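Local atomic coordinates of Cas6b (PDB entry 4Z7K), a protein that processes CRISPR RNA as a Cas6-family endoribonuclease, probably cutting the repeats of a precursor transcript that lacks a stable stem-loop. Residues B[6-11]-B[77-82]; B[10-15]-B[93-98]. One frame throughout, in Å; residues are numbered along the deposited sequence.

Contact 1. Residues B[6-11]-B[77-82]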
# COMPACT_ATOMS: atom_id res chain seq x y z
N MET B 6 17.70 -8.98 24.96
CA MET B 6 18.70 -8.01 25.42
C MET B 6 18.40 -6.61 24.85
O MET B 6 18.41 -6.42 23.62
CB MET B 6 20.11 -8.48 25.03
CG MET B 6 21.23 -7.57 25.56
SD MET B 6 22.89 -8.32 25.52
CE MET B 6 23.38 -7.96 23.84
N HIS B 7 18.17 -5.64 25.75
CA HIS B 7 18.04 -4.21 25.41
C HIS B 7 19.39 -3.53 25.51
O HIS B 7 20.14 -3.77 26.45
CB HIS B 7 17.07 -3.45 26.33
CG HIS B 7 15.82 -4.19 26.70
ND1 HIS B 7 15.41 -5.34 26.06
CD2 HIS B 7 14.90 -3.93 27.66
CE1 HIS B 7 14.27 -5.75 26.61
NE2 HIS B 7 13.95 -4.92 27.58
N ILE B 8 19.66 -2.63 24.56
CA ILE B 8 20.83 -1.77 24.63
C ILE B 8 20.46 -0.30 24.52
O ILE B 8 19.87 0.12 23.54
CB ILE B 8 21.83 -2.11 23.51
CG1 ILE B 8 22.64 -3.35 23.90
CG2 ILE B 8 22.75 -0.95 23.23
CD1 ILE B 8 23.41 -3.93 22.74
N SER B 9 20.85 0.50 25.51
CA SER B 9 20.41 1.89 25.50
C SER B 9 21.59 2.84 25.68
O SER B 9 22.49 2.54 26.46
CB SER B 9 19.37 2.10 26.61
OG SER B 9 18.52 3.21 26.33
N TYR B 10 21.57 3.97 24.99
CA TYR B 10 22.64 4.97 25.12
C TYR B 10 22.02 6.24 25.69
O TYR B 10 21.61 7.10 24.93
CB TYR B 10 23.31 5.29 23.76
CG TYR B 10 23.89 4.12 22.99
CD1 TYR B 10 24.45 3.04 23.64
CD2 TYR B 10 23.90 4.12 21.60
CE1 TYR B 10 24.99 1.97 22.93
CE2 TYR B 10 24.43 3.05 20.87
CZ TYR B 10 24.98 1.98 21.55
OH TYR B 10 25.51 0.90 20.86
N PRO B 11 21.97 6.37 27.04
CA PRO B 11 21.17 7.43 27.66
C PRO B 11 21.67 8.85 27.41
O PRO B 11 20.84 9.74 27.42
CB PRO B 11 21.25 7.11 29.15
CG PRO B 11 21.69 5.71 29.23
CD PRO B 11 22.58 5.50 28.05
N LYS B 77 29.30 -9.18 17.57
CA LYS B 77 29.95 -7.95 17.24
C LYS B 77 29.61 -7.14 18.47
O LYS B 77 28.46 -7.06 18.85
CB LYS B 77 29.45 -7.32 15.95
CG LYS B 77 30.10 -5.96 15.68
CD LYS B 77 31.51 -5.80 16.26
CE LYS B 77 32.38 -4.81 15.47
NZ LYS B 77 32.84 -5.34 14.14
N ARG B 78 30.62 -6.55 19.10
CA ARG B 78 30.48 -5.85 20.36
C ARG B 78 29.88 -4.48 20.15
O ARG B 78 30.60 -3.50 19.98
CB ARG B 78 31.84 -5.77 21.07
CG ARG B 78 32.84 -6.75 20.47
CD ARG B 78 34.18 -6.81 21.17
NE ARG B 78 34.82 -8.10 20.90
CZ ARG B 78 35.75 -8.68 21.66
NH1 ARG B 78 36.18 -8.07 22.76
NH2 ARG B 78 36.27 -9.85 21.31
N ILE B 79 28.57 -4.47 19.99
CA ILE B 79 27.76 -3.26 19.84
C ILE B 79 27.64 -2.43 21.16
O ILE B 79 27.51 -1.20 21.13
CB ILE B 79 26.38 -3.62 19.29
CG1 ILE B 79 26.59 -4.27 17.92
CG2 ILE B 79 25.50 -2.39 19.13
CD1 ILE B 79 25.44 -5.09 17.48
N PHE B 80 27.64 -3.09 22.31
CA PHE B 80 27.42 -2.34 23.53
C PHE B 80 28.69 -1.55 23.90
O PHE B 80 28.61 -0.54 24.60
CB PHE B 80 26.96 -3.22 24.68
CG PHE B 80 27.54 -4.59 24.68
CD1 PHE B 80 28.66 -4.88 25.42
CD2 PHE B 80 26.91 -5.61 24.00
CE1 PHE B 80 29.18 -6.16 25.44
CE2 PHE B 80 27.41 -6.89 24.01
CZ PHE B 80 28.55 -7.16 24.74
N PHE B 81 29.86 -2.02 23.47
CA PHE B 81 31.03 -1.14 23.50
C PHE B 81 31.17 -0.52 22.14
O PHE B 81 32.05 -0.89 21.40
CB PHE B 81 32.31 -1.91 23.79
CG PHE B 81 32.21 -2.88 24.92
CD1 PHE B 81 32.50 -4.22 24.73
CD2 PHE B 81 31.82 -2.45 26.18
CE1 PHE B 81 32.41 -5.12 25.77
CE2 PHE B 81 31.73 -3.35 27.23
CZ PHE B 81 32.03 -4.69 27.02
N GLU B 82 30.36 0.48 21.81
CA GLU B 82 30.43 0.97 20.44
C GLU B 82 30.99 2.35 20.36
O GLU B 82 30.71 3.19 21.20
CB GLU B 82 29.02 0.98 19.84
CG GLU B 82 28.81 1.73 18.51
CD GLU B 82 29.21 0.97 17.25
OE1 GLU B 82 29.52 -0.24 17.33
OE2 GLU B 82 29.16 1.60 16.16

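Contact 2. Residues B[10-15]-B[93-98]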
# COMPACT_ATOMS: atom_id res chain seq x y z
N TYR B 10 21.57 3.97 24.99
CA TYR B 10 22.64 4.97 25.12
C TYR B 10 22.02 6.24 25.69
O TYR B 10 21.61 7.10 24.93
CB TYR B 10 23.31 5.29 23.76
CG TYR B 10 23.89 4.12 22.99
CD1 TYR B 10 24.45 3.04 23.64
CD2 TYR B 10 23.90 4.12 21.60
CE1 TYR B 10 24.99 1.97 22.93
CE2 TYR B 10 24.43 3.05 20.87
CZ TYR B 10 24.98 1.98 21.55
OH TYR B 10 25.51 0.90 20.86
N PRO B 11 21.97 6.37 27.04
CA PRO B 11 21.17 7.43 27.66
C PRO B 11 21.67 8.85 27.41
O PRO B 11 20.84 9.74 27.42
CB PRO B 11 21.25 7.11 29.15
CG PRO B 11 21.69 5.71 29.23
CD PRO B 11 22.58 5.50 28.05
N ASN B 12 22.95 9.06 27.15
CA ASN B 12 23.48 10.42 27.07
C ASN B 12 23.21 11.07 25.71
O ASN B 12 23.30 12.28 25.54
CB ASN B 12 24.99 10.42 27.36
CG ASN B 12 25.82 9.70 26.27
OD1 ASN B 12 25.99 8.47 26.31
ND2 ASN B 12 26.34 10.47 25.32
N ILE B 13 22.89 10.24 24.73
CA ILE B 13 22.54 10.74 23.42
C ILE B 13 21.04 10.99 23.29
O ILE B 13 20.25 10.07 23.44
CB ILE B 13 22.96 9.72 22.35
CG1 ILE B 13 24.37 9.23 22.63
CG2 ILE B 13 22.84 10.33 20.97
CD1 ILE B 13 24.96 8.39 21.51
N LEU B 14 20.59 12.23 23.09
CA LEU B 14 19.17 12.34 22.76
C LEU B 14 18.84 12.87 21.35
O LEU B 14 19.43 13.86 20.89
CB LEU B 14 18.47 13.15 23.84
CG LEU B 14 18.99 14.52 24.22
CD1 LEU B 14 18.39 15.61 23.36
CD2 LEU B 14 18.70 14.71 25.69
N LEU B 15 17.87 12.21 20.70
CA LEU B 15 17.45 12.47 19.32
C LEU B 15 15.96 12.71 19.27
O LEU B 15 15.26 12.31 20.16
CB LEU B 15 17.77 11.29 18.41
CG LEU B 15 19.19 10.76 18.18
CD1 LEU B 15 19.68 10.01 19.37
CD2 LEU B 15 19.15 9.82 16.99
N ASP B 93 29.05 11.25 20.42
CA ASP B 93 29.90 10.22 20.99
C ASP B 93 29.08 9.41 21.98
O ASP B 93 28.25 9.96 22.70
CB ASP B 93 31.13 10.83 21.67
CG ASP B 93 32.23 9.81 21.92
OD1 ASP B 93 31.91 8.71 22.43
OD2 ASP B 93 33.40 10.11 21.59
N ILE B 94 29.32 8.11 22.02
CA ILE B 94 28.58 7.22 22.89
C ILE B 94 29.39 7.01 24.17
O ILE B 94 30.36 6.25 24.18
CB ILE B 94 28.31 5.88 22.20
CG1 ILE B 94 27.64 6.11 20.85
CG2 ILE B 94 27.49 4.94 23.08
CD1 ILE B 94 27.32 4.82 20.12
N THR B 95 28.98 7.69 25.23
CA THR B 95 29.81 7.76 26.42
C THR B 95 29.34 6.87 27.57
O THR B 95 30.17 6.32 28.31
CB THR B 95 29.89 9.21 26.90
OG1 THR B 95 28.58 9.64 27.28
CG2 THR B 95 30.36 10.10 25.77
N GLU B 96 28.03 6.72 27.75
CA GLU B 96 27.57 5.77 28.75
C GLU B 96 26.52 4.84 28.15
O GLU B 96 25.72 5.24 27.32
CB GLU B 96 27.05 6.45 30.02
CG GLU B 96 27.17 5.47 31.20
CD GLU B 96 27.09 6.11 32.56
OE1 GLU B 96 27.04 7.36 32.64
OE2 GLU B 96 27.17 5.36 33.57
N VAL B 97 26.58 3.59 28.57
CA VAL B 97 25.76 2.55 27.99
C VAL B 97 25.15 1.69 29.07
O VAL B 97 25.82 1.26 30.00
CB VAL B 97 26.60 1.65 27.06
CG1 VAL B 97 25.86 0.36 26.75
CG2 VAL B 97 27.00 2.38 25.80
N ASN B 98 23.86 1.43 28.92
CA ASN B 98 23.17 0.49 29.78
C ASN B 98 22.67 -0.69 28.95
O ASN B 98 21.94 -0.52 27.98
CB ASN B 98 22.01 1.15 30.51
CG ASN B 98 21.06 0.14 31.11
OD1 ASN B 98 20.13 -0.33 30.46
ND2 ASN B 98 21.29 -0.19 32.38

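Contact 1. Residues B[6-11]-B[77-82]
The hydroxyl of Tyr10 gives its hydrogen to the backbone carbonyl of Ile79, with OH and O 2.9 Å apart. The donor stands above the carbonyl plane, 37° out of it. Seen from the tyrosine, the acceptor lies at the ring edge, close to the ring plane. Two carbons also lie against the tyrosine hydroxyl: CG2 of Ile79 comes within 3.7 Å of Tyr10 OH, and CB of Glu82 lies at a similar distance. The carboxylate of Glu82 leads away from the tyrosine to a hydrogen bond with the hydroxyl of Tyr26.

Further back along strand 2-9, Ile8 and Met6 meet the ring of Phe80, each crossing its side chain at about a right angle. Ile8 presents CD1 to the ring edge, near its plane, 4.1 Å from Phe80 CD2; this methyl also touches CG2 of Ile79 more loosely. Met6 sends its CE obliquely to CE2 of the same ring, 4.2 Å away. Its CG lies opposite the backbone N (chi1 -176°), the chain runs on extended, and a bend at chi3 (85°) turns the terminal methyl. Met6, Ile8 and Tyr10 thus meet the 77-82 loop from one side of strand 2-9 and its continuation. Beside them, Leu74 of helix 67-76 and Val99 of strand 98-109 pack against both Met6 and Ile8.

The contact is mostly hydrocarbon with a single polar link across it. That bond satisfies a buried phenol while giving the apolar packing a directional tie to the loop backbone.

Contact 2. Residues B[10-15]-B[93-98]
A type I beta turn from Tyr10 to Ile13 brings the chain against 93-98, where the CA atoms of Tyr10 and Val97 come within 4.9 Å of each other. At the turn, the amide of Asn12 reads the opposing backbone through both its ends. OD1 accepts from Glu96 N at 3.0 Å in a nearly straight bond (N-H...O 173°) and from Thr95 N at 3.3 Å, both donors approaching from the same face of the amide plane. ND2 of Asn12 donates in the other direction to Asp93 O, 3.3 Å away, with Asp93 O lying in the amide plane of Asn12, which fixes the rotation of the group. With CG set between the backbone N and carbonyl carbon (chi1 67°), Asn12 can span these three residues.

Behind the turn, Ile94 lays CG2 over one face of the Tyr10 ring, 3.7 Å from its centroid, in a CH-pi contact. Val97 runs alongside the tyrosine, its CG2 3.4 Å from Tyr10 CD1, and Ile13 CD1 meets Ile94 CG1. Replacing Tyr10 by alanine removes the ring, and Ile94 CG2 and Val97 CG2 are then likely to face a gap. In this ferredoxin-like (RAMP) sheet, 10-15 follows the first strand and 93-98 leads into the last, its neighbour, so Asn12 staples loops at the ends of adjacent strands.

How the contacts relate
Strand 2-9 enters contact 1 and, past Tyr10 and Pro11, its chain continues directly into contact 2. Contact 1 closes the shorter path, through helix 20-30, strands 52-57 and 60-66 and helix 67-76; contact 2 closes the longer one, extended past strands 85-87 and 90-92. The two spans cross: contact 2 starts on the shared Tyr10 and Pro11, runs on inside the first loop from Asn12, and its second segment, 93-98, lies past 77-82. The two sites also touch directly: Ser9 N probably bonds Asn98 O, where strand 2-9 pairs with strand 98-109, and Phe80 O packs on Val97 CG2. Together they tie the end of one central strand to both loops within the Cas6b N-terminal region.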